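Local coordinates for protein arginine kinase (Anthopleura japonica, PDB 4RF7) that catalyses the reversible transfer of a phosphoryl group from ATP to L-arginine, giving N(omega)-phospho-L-arginine and ADP, at residues Pro26-Lys31 with Val66-Gly71; Val74-Glu79 with Tyr141-Gly146; His291-His296 with Ala329-Ile334; Pro374-Asn379 with Ser415-Leu420. All blocks are in the same frame, centred on the assembly; numbering follows the deposited sequence.

Contacts 1 and 2 follow each other along the chain and share one bound arginine, with their centres about 22 Å apart. Contact 1 joins two loops of the first N-terminal domain through hydrogen bonds of the backbone and of an asparagine side chain and is partly buried. Contact 2 is more buried and joins that domain to the first catalytic domain, mostly through carbonyl oxygens and apolar groups. Contact 3 is strand pairing in the catalytic sheet, beside a second arginine in the predicted ATP site. Contact 4 belongs to the second repeat. It has no hydrogen bond across it, rests on apolar side chains and lies away from the annotated sites, about 8 Å from contact 3 at the nearest atoms.

Contact 1 (Pro26-Lys31 with Val66-Gly71); sequences PKCNPK and VNLDSG. With ARG (arginine), chain G.
Asn29 of loop 26-31 meets Leu68 and Asp69 of loop 66-71 and carries the contact. Its backbone N gives a nearly straight hydrogen bond to Leu68 O (2.9 Å, 173° at the hydrogen). The side chain then runs along the other loop. Asn29 CB lies 3.5 Å from Leu68 O and almost as close to Ser70 O. CG stands anti to the backbone N (chi1 -171°), which carries the amide forward along 68-71. At the tip, Asn29 ND2 donates to Asp69 O over 3.2 Å. Asp69 O lies near the amide plane of Asn29, yet the donor stands above the carbonyl plane of Asp69. Asn29 OD1 accepts from Lys31 N, two residues on, at 2.8 Å, the donor standing above the amide carbonyl plane: an Asx turn. The amide is thus held through both its nitrogen and its oxygen. One residue earlier, Cys28 SG packs on Leu68 CD2 at 4.1 Å.

The second loop makes a type I turn from Asn67 to Ser70. Asn67 O accepts from both Ser70 N and Ser70 OG. The turn leads into Gly71, whose N binds the carboxylate OXT of the bound arginine at 2.7 Å. This fits the assignment of Gly71 to the substrate site by similarity.

Segment 66-71 follows helix 57-66. Loop 26-31 precedes helix 33-37. Helix 200-204 packs on Asn67, Asp69 and Ser70, and its Arg200 makes a salt bridge with Asp69.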
loop_
_atom_site.group_PDB
_atom_site.type_symbol
_atom_site.label_atom_id
_atom_site.label_comp_id
_atom_site.label_asym_id
_atom_site.label_seq_id
_atom_site.Cartn_x
_atom_site.Cartn_y
_atom_site.Cartn_z
ATOM N N PRO A 26 31.973 8.917 31.301
ATOM C CA PRO A 26 32.353 7.982 30.233
ATOM C C PRO A 26 31.149 7.287 29.596
ATOM O O PRO A 26 31.290 6.705 28.519
ATOM C CB PRO A 26 33.227 6.957 30.960
ATOM C CG PRO A 26 33.764 7.684 32.146
ATOM C CD PRO A 26 32.669 8.625 32.567
ATOM N N LYS A 27 29.991 7.339 30.252
ATOM C CA LYS A 27 28.770 6.762 29.694
ATOM C C LYS A 27 28.225 7.626 28.559
ATOM O O LYS A 27 27.443 7.157 27.731
ATOM C CB LYS A 27 27.693 6.588 30.774
ATOM C CG LYS A 27 26.557 5.658 30.362
ATOM C CD LYS A 27 25.190 6.169 30.808
ATOM C CE LYS A 27 24.944 5.951 32.292
ATOM N NZ LYS A 27 23.495 5.725 32.579
ATOM N N CYS A 28 28.645 8.885 28.524
ATOM C CA CYS A 28 28.170 9.820 27.513
ATOM C C CYS A 28 28.555 9.364 26.111
ATOM O O CYS A 28 29.646 8.832 25.898
ATOM C CB CYS A 28 28.727 11.220 27.773
ATOM S SG CYS A 28 28.049 12.506 26.700
ATOM N N ASN A 29 27.637 9.558 25.168
ATOM C CA ASN A 29 27.891 9.291 23.758
ATOM C C ASN A 29 29.110 10.087 23.300
ATOM O O ASN A 29 29.120 11.315 23.386
ATOM C CB ASN A 29 26.660 9.673 22.930
ATOM C CG ASN A 29 26.754 9.228 21.475
ATOM O OD1 ASN A 29 27.831 8.907 20.970
ATOM N ND2 ASN A 29 25.614 9.221 20.791
ATOM N N PRO A 30 30.153 9.381 22.832
ATOM C CA PRO A 30 31.372 10.028 22.332
ATOM C C PRO A 30 31.054 10.958 21.165
ATOM O O PRO A 30 31.724 11.974 20.974
ATOM C CB PRO A 30 32.213 8.844 21.840
ATOM C CG PRO A 30 31.721 7.672 22.626
ATOM C CD PRO A 30 30.250 7.911 22.801
ATOM N N LYS A 31 30.024 10.598 20.404
ATOM C CA LYS A 31 29.609 11.348 19.223
ATOM C C LYS A 31 28.732 12.560 19.545
ATOM O O LYS A 31 28.414 13.352 18.656
ATOM C CB LYS A 31 28.850 10.427 18.265
ATOM C CG LYS A 31 29.700 9.362 17.587
ATOM C CD LYS A 31 30.560 9.966 16.488
ATOM C CE LYS A 31 30.916 8.942 15.414
ATOM N NZ LYS A 31 31.785 7.849 15.928
ATOM N N VAL A 66 20.531 15.368 30.394
ATOM C CA VAL A 66 19.643 14.366 30.975
ATOM C C VAL A 66 19.815 13.049 30.231
ATOM O O VAL A 66 19.941 11.987 30.843
ATOM C CB VAL A 66 18.166 14.803 30.904
ATOM C CG1 VAL A 66 17.244 13.668 31.325
ATOM C CG2 VAL A 66 17.926 16.031 31.772
ATOM N N ASN A 67 19.829 13.137 28.903
ATOM C CA ASN A 67 19.985 11.974 28.040
ATOM C C ASN A 67 21.380 11.921 27.411
ATOM O O ASN A 67 21.588 12.398 26.294
ATOM C CB ASN A 67 18.907 11.985 26.953
ATOM C CG ASN A 67 17.508 12.136 27.522
ATOM O OD1 ASN A 67 16.883 11.157 27.928
ATOM N ND2 ASN A 67 17.010 13.367 27.554
ATOM N N LEU A 68 22.328 11.333 28.136
ATOM C CA LEU A 68 23.734 11.335 27.736
ATOM C C LEU A 68 24.013 10.551 26.450
ATOM O O LEU A 68 25.063 10.723 25.826
ATOM C CB LEU A 68 24.613 10.838 28.890
ATOM C CG LEU A 68 24.654 11.780 30.096
ATOM C CD1 LEU A 68 25.278 11.119 31.316
ATOM C CD2 LEU A 68 25.405 13.057 29.744
ATOM N N ASP A 69 23.067 9.708 26.045
ATOM C CA ASP A 69 23.200 8.956 24.802
ATOM C C ASP A 69 22.828 9.801 23.583
ATOM O O ASP A 69 22.867 9.315 22.451
ATOM C CB ASP A 69 22.334 7.696 24.843
ATOM C CG ASP A 69 20.860 8.002 25.037
ATOM O OD1 ASP A 69 20.526 8.888 25.852
ATOM O OD2 ASP A 69 20.030 7.346 24.374
ATOM N N SER A 70 22.476 11.063 23.825
ATOM C CA SER A 70 22.074 11.985 22.761
ATOM C C SER A 70 23.132 12.117 21.668
ATOM O O SER A 70 24.329 12.180 21.954
ATOM C CB SER A 70 21.768 13.372 23.340
ATOM O OG SER A 70 20.604 13.354 24.145
ATOM N N GLY A 71 22.683 12.164 20.418
ATOM C CA GLY A 71 23.579 12.389 19.297
ATOM C C GLY A 71 23.828 13.873 19.090
ATOM O O GLY A 71 24.953 14.297 18.808
HETATM N N ARG G . 17.729 14.858 20.768
HETATM C CA ARG G . 18.067 13.576 20.154
HETATM C C ARG G . 19.573 13.339 20.107
HETATM O O ARG G . 20.377 14.236 20.371
HETATM C CB ARG G . 17.471 13.472 18.746
HETATM C CG ARG G . 17.779 14.656 17.838
HETATM C CD ARG G . 17.307 14.404 16.408
HETATM N NE ARG G . 15.942 13.880 16.349
HETATM C CZ ARG G . 14.845 14.633 16.353
HETATM N NH1 ARG G . 13.647 14.067 16.292
HETATM N NH2 ARG G . 14.943 15.953 16.419
HETATM O OXT ARG G . 20.017 12.229 19.806
#

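Contact 2 (Val74-Glu79 with Tyr141-Gly146); sequences VYAGDE and YGLAPG. With ARG (arginine), chain G.
Gly77 O accepts the single direct hydrogen bond between loops 74-79 and 141-146, from Leu143 N at 2.9 Å. The bond is bent, 131° at the hydrogen, and the donor sits above the carbonyl plane. Gly146 CA, which bears no side chain, adds a CA-H...O contact to Gly77 O at 3.4 Å. The 141-146 loop is itself folded back by a bond from Gly146 N to Leu143 O.

Apolar groups pack around this polar centre. Leu143 points toward the 74-79 loop. Its CB touches Ala76 O, its CG lies over the backbone of Asp78, and Leu143 CD1 meets Ala76 CB at 3.9 Å. The Pro145 ring comes in beside it. Its CG and CD both approach Ala76 O, and Pro145 CG also reaches Tyr75 CB at 3.9 Å. At the far end a water bridges the loops, accepting from Glu79 N and donating to Tyr141 O. Asp78 is the N-cap of the following helix, and its carboxylate also bonds Ser81 and Thr51.

Tyr75 touches Pro145 with its CB, but its ring leads away (chi1 -70°) to the bound arginine. There Tyr75 OH accepts from the amino N of arginine at 2.9 Å. One tyrosine therefore joins the domain interface at its base to the substrate site at its tip. This chemistry is consistent with a substrate loop positioned by backbone bonds and apolar packing against the catalytic domain.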
loop_
_atom_site.group_PDB
_atom_site.type_symbol
_atom_site.label_atom_id
_atom_site.label_comp_id
_atom_site.label_asym_id
_atom_site.label_seq_id
_atom_site.Cartn_x
_atom_site.Cartn_y
_atom_site.Cartn_z
ATOM N N VAL A 74 20.922 19.311 21.885
ATOM C CA VAL A 74 20.443 20.672 22.120
ATOM C C VAL A 74 19.130 20.939 21.390
ATOM O O VAL A 74 18.865 20.363 20.333
ATOM C CB VAL A 74 21.477 21.747 21.714
ATOM C CG1 VAL A 74 22.727 21.657 22.573
ATOM C CG2 VAL A 74 21.820 21.623 20.238
ATOM N N TYR A 75 18.308 21.808 21.971
ATOM C CA TYR A 75 17.097 22.284 21.315
ATOM C C TYR A 75 17.066 23.800 21.444
ATOM O O TYR A 75 17.503 24.346 22.457
ATOM C CB TYR A 75 15.845 21.673 21.955
ATOM C CG TYR A 75 15.662 20.195 21.686
ATOM C CD1 TYR A 75 16.260 19.242 22.500
ATOM C CD2 TYR A 75 14.889 19.753 20.619
ATOM C CE1 TYR A 75 16.093 17.888 22.261
ATOM C CE2 TYR A 75 14.720 18.397 20.369
ATOM C CZ TYR A 75 15.323 17.472 21.194
ATOM O OH TYR A 75 15.161 16.125 20.956
ATOM N N ALA A 76 16.567 24.484 20.420
ATOM C CA ALA A 76 16.444 25.937 20.496
ATOM C C ALA A 76 15.066 26.317 21.021
ATOM O O ALA A 76 14.048 25.853 20.496
ATOM C CB ALA A 76 16.690 26.569 19.143
ATOM N N GLY A 77 15.034 27.164 22.048
ATOM C CA GLY A 77 13.776 27.628 22.608
ATOM C C GLY A 77 13.108 28.662 21.718
ATOM O O GLY A 77 11.887 28.838 21.761
ATOM N N ASP A 78 13.918 29.349 20.913
ATOM C CA ASP A 78 13.416 30.363 19.991
ATOM C C ASP A 78 14.451 30.683 18.924
ATOM O O ASP A 78 15.567 30.164 18.961
ATOM C CB ASP A 78 12.998 31.641 20.741
ATOM C CG ASP A 78 14.084 32.167 21.669
ATOM O OD1 ASP A 78 15.268 31.822 21.479
ATOM O OD2 ASP A 78 13.749 32.940 22.594
ATOM N N GLU A 79 14.077 31.537 17.977
ATOM C CA GLU A 79 14.996 31.982 16.934
ATOM C C GLU A 79 16.244 32.631 17.525
ATOM O O GLU A 79 17.368 32.339 17.106
ATOM C CB GLU A 79 14.293 32.969 15.999
ATOM C CG GLU A 79 15.234 33.733 15.068
ATOM C CD GLU A 79 14.496 34.412 13.931
ATOM O OE1 GLU A 79 15.155 34.826 12.954
ATOM O OE2 GLU A 79 13.255 34.529 14.016
ATOM N N TYR A 141 6.277 33.583 17.223
ATOM C CA TYR A 141 6.194 32.774 18.431
ATOM C C TYR A 141 7.540 32.147 18.762
ATOM O O TYR A 141 8.434 32.095 17.914
ATOM C CB TYR A 141 5.151 31.664 18.257
ATOM C CG TYR A 141 3.799 32.142 17.782
ATOM C CD1 TYR A 141 2.902 32.732 18.659
ATOM C CD2 TYR A 141 3.416 31.992 16.455
ATOM C CE1 TYR A 141 1.662 33.168 18.230
ATOM C CE2 TYR A 141 2.177 32.421 16.014
ATOM C CZ TYR A 141 1.306 33.009 16.907
ATOM O OH TYR A 141 0.072 33.441 16.481
ATOM N N GLY A 142 7.682 31.662 19.992
ATOM C CA GLY A 142 8.842 30.866 20.346
ATOM C C GLY A 142 8.758 29.510 19.668
ATOM O O GLY A 142 7.696 29.121 19.169
ATOM N N LEU A 143 9.874 28.792 19.633
ATOM C CA LEU A 143 9.862 27.430 19.126
ATOM C C LEU A 143 9.261 26.519 20.196
ATOM O O LEU A 143 9.007 26.961 21.319
ATOM C CB LEU A 143 11.274 26.993 18.729
ATOM C CG LEU A 143 11.900 27.891 17.654
ATOM C CD1 LEU A 143 13.347 27.515 17.363
ATOM C CD2 LEU A 143 11.080 27.843 16.378
ATOM N N ALA A 144 9.015 25.261 19.846
ATOM C CA ALA A 144 8.349 24.318 20.753
ATOM C C ALA A 144 8.870 24.270 22.206
ATOM O O ALA A 144 8.066 24.192 23.140
ATOM C CB ALA A 144 8.308 22.913 20.140
ATOM N N PRO A 145 10.202 24.307 22.408
ATOM C CA PRO A 145 10.653 24.279 23.804
ATOM C C PRO A 145 10.387 25.592 24.540
ATOM O O PRO A 145 10.456 25.615 25.772
ATOM C CB PRO A 145 12.168 24.064 23.684
ATOM C CG PRO A 145 12.387 23.502 22.318
ATOM C CD PRO A 145 11.328 24.143 21.468
ATOM N N GLY A 146 10.093 26.664 23.807
ATOM C CA GLY A 146 9.935 27.973 24.423
ATOM C C GLY A 146 8.556 28.597 24.311
ATOM O O GLY A 146 8.237 29.535 25.046
HETATM N N ARG G . 17.729 14.858 20.768
HETATM C CA ARG G . 18.067 13.576 20.154
HETATM C C ARG G . 19.573 13.339 20.107
HETATM O O ARG G . 20.377 14.236 20.371
HETATM C CB ARG G . 17.471 13.472 18.746
HETATM C CG ARG G . 17.779 14.656 17.838
HETATM C CD ARG G . 17.307 14.404 16.408
HETATM N NE ARG G . 15.942 13.880 16.349
HETATM C CZ ARG G . 14.845 14.633 16.353
HETATM N NH1 ARG G . 13.647 14.067 16.292
HETATM N NH2 ARG G . 14.943 15.953 16.419
HETATM O OXT ARG G . 20.017 12.229 19.806
HETATM O O HOH W 1 11.224 31.796 17.803
#

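Contact 3 (His291-His296 with Ala329-Ile334); sequences HVKIPH and AGVYDI. With ARG (arginine), chain H.
Val292 and Tyr332 form the hydrogen-bonded antiparallel pair at the centre of this contact. Tyr332 N gives a nearly straight bond to Val292 O (2.8 Å, 175°), and Val292 N answers to Tyr332 O at 3.0 Å. Beyond the strand end, Ile294 N bonds Gly330 O.

The tight side holds Val292, Ile294, Tyr332 and Ile334. Val292 CG1 lies between its own backbone N and carbonyl carbon (chi1 60°), and meets Ile334 CG1 at 3.6 Å. Ile294 CG1 touches Tyr332 CD1 at 3.8 Å, with the two side chains nearly at right angles. Gly330, at positive phi, packs its CA against Pro295 CB at 4.0 Å.

On the other sheet face Val331 and Asp333 are buried, and the looser part lies at the partly exposed His291 and Lys293. Lys293 extends past Val331 CG2 and runs beside Ala329 O. His291 presents its ring edge to Asp333, with ring and carboxylate planes 87° apart. A water sits in the ring plane, 2.9 Å from His291 NE2, and gives a weak bond to Asp333 OD2. Arg287 makes a salt bridge with that same oxygen. The guanidinium of the second bound arginine lies over one face of the His291 ring, its CZ 3.4 Å above the plane. This arginine also bonds Ser129 OG. His291 and Ser129 belong to the predicted ATP site, so the ligand probably lies in part of it.

In the eight-stranded antiparallel sheet, strand 286-293 lies between 127-136 and 331-336, and the latter is next to edge strand 312-315. Helix 344-370 packs on Ile294, Pro295 and Ile334.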
loop_
_atom_site.group_PDB
_atom_site.type_symbol
_atom_site.label_atom_id
_atom_site.label_comp_id
_atom_site.label_asym_id
_atom_site.label_seq_id
_atom_site.Cartn_x
_atom_site.Cartn_y
_atom_site.Cartn_z
ATOM N N HIS A 291 10.466 3.614 -0.372
ATOM C CA HIS A 291 10.711 2.194 -0.160
ATOM C C HIS A 291 10.797 1.529 -1.527
ATOM O O HIS A 291 9.869 1.636 -2.337
ATOM C CB HIS A 291 9.598 1.549 0.666
ATOM C CG HIS A 291 9.627 1.920 2.127
ATOM N ND1 HIS A 291 8.695 1.468 3.021
ATOM C CD2 HIS A 291 10.486 2.695 2.819
ATOM C CE1 HIS A 291 8.964 1.950 4.220
ATOM N NE2 HIS A 291 10.058 2.707 4.127
ATOM N N VAL A 292 11.913 0.856 -1.789
ATOM C CA VAL A 292 12.128 0.220 -3.084
ATOM C C VAL A 292 12.841 -1.116 -2.906
ATOM O O VAL A 292 13.733 -1.251 -2.062
ATOM C CB VAL A 292 12.913 1.152 -4.038
ATOM C CG1 VAL A 292 14.276 1.494 -3.450
ATOM C CG2 VAL A 292 13.058 0.529 -5.422
ATOM N N LYS A 293 12.425 -2.108 -3.686
ATOM C CA LYS A 293 13.024 -3.434 -3.626
ATOM C C LYS A 293 14.098 -3.558 -4.702
ATOM O O LYS A 293 13.793 -3.701 -5.890
ATOM C CB LYS A 293 11.950 -4.512 -3.805
ATOM C CG LYS A 293 12.481 -5.933 -3.883
ATOM C CD LYS A 293 11.356 -6.928 -3.641
ATOM C CE LYS A 293 11.713 -8.317 -4.147
ATOM N NZ LYS A 293 10.576 -9.270 -3.973
ATOM N N ILE A 294 15.354 -3.492 -4.274
ATOM C CA ILE A 294 16.491 -3.527 -5.185
ATOM C C ILE A 294 17.589 -4.490 -4.717
ATOM O O ILE A 294 18.734 -4.075 -4.529
ATOM C CB ILE A 294 17.097 -2.118 -5.342
ATOM C CG1 ILE A 294 17.173 -1.420 -3.983
ATOM C CG2 ILE A 294 16.269 -1.275 -6.303
ATOM C CD1 ILE A 294 18.064 -0.192 -3.963
ATOM N N PRO A 295 17.253 -5.786 -4.552
ATOM C CA PRO A 295 18.236 -6.729 -3.995
ATOM C C PRO A 295 19.490 -6.902 -4.849
ATOM O O PRO A 295 20.556 -7.203 -4.306
ATOM C CB PRO A 295 17.462 -8.052 -3.935
ATOM C CG PRO A 295 16.382 -7.913 -4.951
ATOM C CD PRO A 295 15.993 -6.461 -4.921
ATOM N N HIS A 296 19.368 -6.723 -6.160
ATOM C CA HIS A 296 20.507 -6.897 -7.060
ATOM C C HIS A 296 21.392 -5.652 -7.124
ATOM O O HIS A 296 22.587 -5.744 -7.403
ATOM C CB HIS A 296 20.031 -7.265 -8.467
ATOM C CG HIS A 296 19.365 -8.603 -8.553
ATOM N ND1 HIS A 296 18.043 -8.803 -8.221
ATOM C CD2 HIS A 296 19.842 -9.810 -8.941
ATOM C CE1 HIS A 296 17.734 -10.074 -8.396
ATOM N NE2 HIS A 296 18.807 -10.708 -8.832
ATOM N N ALA A 329 12.094 -8.504 1.887
ATOM C CA ALA A 329 13.404 -8.989 1.462
ATOM C C ALA A 329 13.935 -8.206 0.264
ATOM O O ALA A 329 13.342 -8.224 -0.817
ATOM C CB ALA A 329 13.341 -10.470 1.141
ATOM N N GLY A 330 15.058 -7.522 0.467
ATOM C CA GLY A 330 15.656 -6.706 -0.574
ATOM C C GLY A 330 15.066 -5.309 -0.637
ATOM O O GLY A 330 15.423 -4.521 -1.518
ATOM N N VAL A 331 14.166 -4.998 0.293
ATOM C CA VAL A 331 13.522 -3.687 0.330
ATOM C C VAL A 331 14.334 -2.686 1.148
ATOM O O VAL A 331 14.676 -2.945 2.305
ATOM C CB VAL A 331 12.092 -3.769 0.901
ATOM C CG1 VAL A 331 11.528 -2.379 1.139
ATOM C CG2 VAL A 331 11.191 -4.555 -0.041
ATOM N N TYR A 332 14.632 -1.537 0.547
ATOM C CA TYR A 332 15.402 -0.505 1.229
ATOM C C TYR A 332 14.619 0.794 1.394
ATOM O O TYR A 332 13.846 1.187 0.515
ATOM C CB TYR A 332 16.716 -0.249 0.485
ATOM C CG TYR A 332 17.687 -1.404 0.576
ATOM C CD1 TYR A 332 17.664 -2.435 -0.353
ATOM C CD2 TYR A 332 18.622 -1.465 1.597
ATOM C CE1 TYR A 332 18.551 -3.496 -0.267
ATOM C CE2 TYR A 332 19.512 -2.518 1.689
ATOM C CZ TYR A 332 19.471 -3.530 0.755
ATOM O OH TYR A 332 20.356 -4.579 0.850
ATOM N N ASP A 333 14.811 1.449 2.535
ATOM C CA ASP A 333 14.278 2.785 2.731
ATOM C C ASP A 333 15.347 3.779 2.296
ATOM O O ASP A 333 16.352 3.966 2.986
ATOM C CB ASP A 333 13.904 3.015 4.193
ATOM C CG ASP A 333 13.284 4.380 4.428
ATOM O OD1 ASP A 333 12.602 4.897 3.515
ATOM O OD2 ASP A 333 13.472 4.933 5.530
ATOM N N ILE A 334 15.146 4.390 1.134
ATOM C CA ILE A 334 16.084 5.381 0.628
ATOM C C ILE A 334 15.659 6.751 1.153
ATOM O O ILE A 334 14.482 7.093 1.096
ATOM C CB ILE A 334 16.121 5.398 -0.916
ATOM C CG1 ILE A 334 16.072 3.974 -1.477
ATOM C CG2 ILE A 334 17.360 6.142 -1.417
ATOM C CD1 ILE A 334 17.350 3.178 -1.284
HETATM N N ARG H . 7.822 7.030 10.067
HETATM C CA ARG H . 8.236 5.979 9.144
HETATM C C ARG H . 9.724 6.095 8.829
HETATM O O ARG H . 10.572 5.546 9.536
HETATM C CB ARG H . 7.415 6.050 7.853
HETATM C CG ARG H . 7.632 4.882 6.905
HETATM C CD ARG H . 6.974 5.122 5.557
HETATM N NE ARG H . 7.939 5.503 4.528
HETATM C CZ ARG H . 7.808 5.200 3.241
HETATM N NH1 ARG H . 6.753 4.515 2.834
HETATM N NH2 ARG H . 8.728 5.576 2.363
HETATM O OXT ARG H . 10.121 6.747 7.863
HETATM O O HOH W 2 10.723 3.725 6.705
#

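Contact 4 (Pro374-Asn379 with Ser415-Leu420); sequences PEVLKN and SGVENL
Val376 is the main bump of the 374-379 segment and fits between Val417 and Leu420. Val376 CG2 does the touching, 3.7 Å from Leu420 CD2 and 4.1 Å from Val417 CG1. The chi1 of -61° sets CG1 anti to the carbonyl carbon and leaves CG2 between the backbone N and the carbonyl carbon, facing the hollow between Val417 and Leu420.

Val417 spreads its two branches over two neighbours. CG1 meets Val376, while Val417 CG2 turns to the Pro374 ring, 4.1 Å from Pro374 CG. Both pairs of side chains cross at about a right angle. Leu377 CD2 also comes near Leu420 CD2, at 4.4 Å, and near Gly416 O. No hydrogen bond crosses the contact, and the side chains that meet are apolar.

Each segment carries its own backbone bonds. Leu377 N bonds Pro374 O in a short 3-10 turn. At the end of the helix, Ser415 O accepts from both the backbone N and ND2 of Asn419.

The 3-10 turn follows the long helix 344-370 and precedes helix 385-389. It rests on the C-terminal end of helix 409-418. Ser415 of that helix and Asn419 just after it touch helix 552-557.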
loop_
_atom_site.group_PDB
_atom_site.type_symbol
_atom_site.label_atom_id
_atom_site.label_comp_id
_atom_site.label_asym_id
_atom_site.label_seq_id
_atom_site.Cartn_x
_atom_site.Cartn_y
_atom_site.Cartn_z
ATOM N N PRO A 374 14.972 -20.163 -18.992
ATOM C CA PRO A 374 15.016 -20.520 -17.570
ATOM C C PRO A 374 15.562 -21.932 -17.375
ATOM O O PRO A 374 14.824 -22.902 -17.577
ATOM C CB PRO A 374 13.545 -20.458 -17.146
ATOM C CG PRO A 374 12.884 -19.566 -18.164
ATOM C CD PRO A 374 13.606 -19.850 -19.447
ATOM N N GLU A 375 16.830 -22.035 -16.979
ATOM C CA GLU A 375 17.516 -23.321 -16.843
ATOM C C GLU A 375 16.764 -24.308 -15.955
ATOM O O GLU A 375 16.819 -25.518 -16.173
ATOM C CB GLU A 375 18.930 -23.113 -16.296
ATOM C CG GLU A 375 19.802 -24.359 -16.328
ATOM C CD GLU A 375 20.276 -24.702 -17.728
ATOM O OE1 GLU A 375 20.228 -23.810 -18.600
ATOM O OE2 GLU A 375 20.693 -25.858 -17.960
ATOM N N VAL A 376 16.054 -23.781 -14.962
ATOM C CA VAL A 376 15.310 -24.607 -14.019
ATOM C C VAL A 376 14.161 -25.366 -14.684
ATOM O O VAL A 376 13.616 -26.309 -14.109
ATOM C CB VAL A 376 14.763 -23.764 -12.846
ATOM C CG1 VAL A 376 15.907 -23.126 -12.072
ATOM C CG2 VAL A 376 13.808 -22.695 -13.360
ATOM N N LEU A 377 13.798 -24.950 -15.895
ATOM C CA LEU A 377 12.743 -25.621 -16.651
ATOM C C LEU A 377 13.266 -26.839 -17.414
ATOM O O LEU A 377 12.519 -27.482 -18.153
ATOM C CB LEU A 377 12.064 -24.652 -17.624
ATOM C CG LEU A 377 11.155 -23.593 -17.000
ATOM C CD1 LEU A 377 10.414 -22.813 -18.074
ATOM C CD2 LEU A 377 10.176 -24.246 -16.039
ATOM N N LYS A 378 14.545 -27.159 -17.233
ATOM C CA LYS A 378 15.151 -28.278 -17.952
ATOM C C LYS A 378 15.059 -29.596 -17.179
ATOM O O LYS A 378 15.140 -30.675 -17.768
ATOM C CB LYS A 378 16.601 -27.959 -18.338
ATOM C CG LYS A 378 16.741 -26.732 -19.237
ATOM C CD LYS A 378 18.065 -26.732 -19.990
ATOM C CE LYS A 378 17.897 -26.141 -21.385
ATOM N NZ LYS A 378 19.214 -25.857 -22.033
ATOM N N ASN A 379 14.894 -29.497 -15.861
ATOM C CA ASN A 379 14.576 -30.655 -15.025
ATOM C C ASN A 379 13.312 -31.334 -15.545
ATOM O O ASN A 379 12.239 -30.725 -15.570
ATOM C CB ASN A 379 14.393 -30.220 -13.564
ATOM C CG ASN A 379 14.038 -31.376 -12.627
ATOM O OD1 ASN A 379 13.910 -32.529 -13.041
ATOM N ND2 ASN A 379 13.889 -31.059 -11.344
ATOM N N SER A 415 5.774 -16.912 -12.421
ATOM C CA SER A 415 5.287 -17.760 -11.330
ATOM C C SER A 415 5.612 -19.245 -11.526
ATOM O O SER A 415 5.871 -19.962 -10.556
ATOM C CB SER A 415 3.782 -17.568 -11.138
ATOM O OG SER A 415 3.316 -18.311 -10.028
ATOM N N GLY A 416 5.594 -19.705 -12.776
ATOM C CA GLY A 416 5.928 -21.090 -13.073
ATOM C C GLY A 416 7.423 -21.347 -13.003
ATOM O O GLY A 416 7.865 -22.489 -12.850
ATOM N N VAL A 417 8.204 -20.278 -13.131
ATOM C CA VAL A 417 9.649 -20.357 -12.962
ATOM C C VAL A 417 9.990 -20.366 -11.474
ATOM O O VAL A 417 10.744 -21.218 -11.005
ATOM C CB VAL A 417 10.360 -19.172 -13.636
ATOM C CG1 VAL A 417 11.834 -19.139 -13.254
ATOM C CG2 VAL A 417 10.197 -19.236 -15.147
ATOM N N GLU A 418 9.428 -19.411 -10.739
ATOM C CA GLU A 418 9.682 -19.293 -9.308
ATOM C C GLU A 418 9.078 -20.449 -8.525
ATOM O O GLU A 418 9.655 -20.912 -7.540
ATOM C CB GLU A 418 9.148 -17.963 -8.776
ATOM C CG GLU A 418 9.995 -16.762 -9.164
ATOM C CD GLU A 418 11.429 -16.873 -8.672
ATOM O OE1 GLU A 418 11.667 -17.544 -7.643
ATOM O OE2 GLU A 418 12.320 -16.288 -9.321
ATOM N N ASN A 419 7.914 -20.912 -8.967
ATOM C CA ASN A 419 7.254 -22.045 -8.334
ATOM C C ASN A 419 7.178 -23.233 -9.292
ATOM O O ASN A 419 6.217 -23.377 -10.046
ATOM C CB ASN A 419 5.864 -21.638 -7.844
ATOM C CG ASN A 419 5.905 -20.423 -6.932
ATOM O OD1 ASN A 419 6.266 -20.527 -5.760
ATOM N ND2 ASN A 419 5.537 -19.264 -7.469
ATOM N N LEU A 420 8.207 -24.076 -9.251
ATOM C CA LEU A 420 8.349 -25.195 -10.178
ATOM C C LEU A 420 7.249 -26.240 -10.013
ATOM O O LEU A 420 6.947 -26.989 -10.943
ATOM C CB LEU A 420 9.726 -25.840 -10.009
ATOM C CG LEU A 420 10.914 -24.902 -10.221
ATOM C CD1 LEU A 420 12.227 -25.563 -9.820
ATOM C CD2 LEU A 420 10.971 -24.437 -11.665
#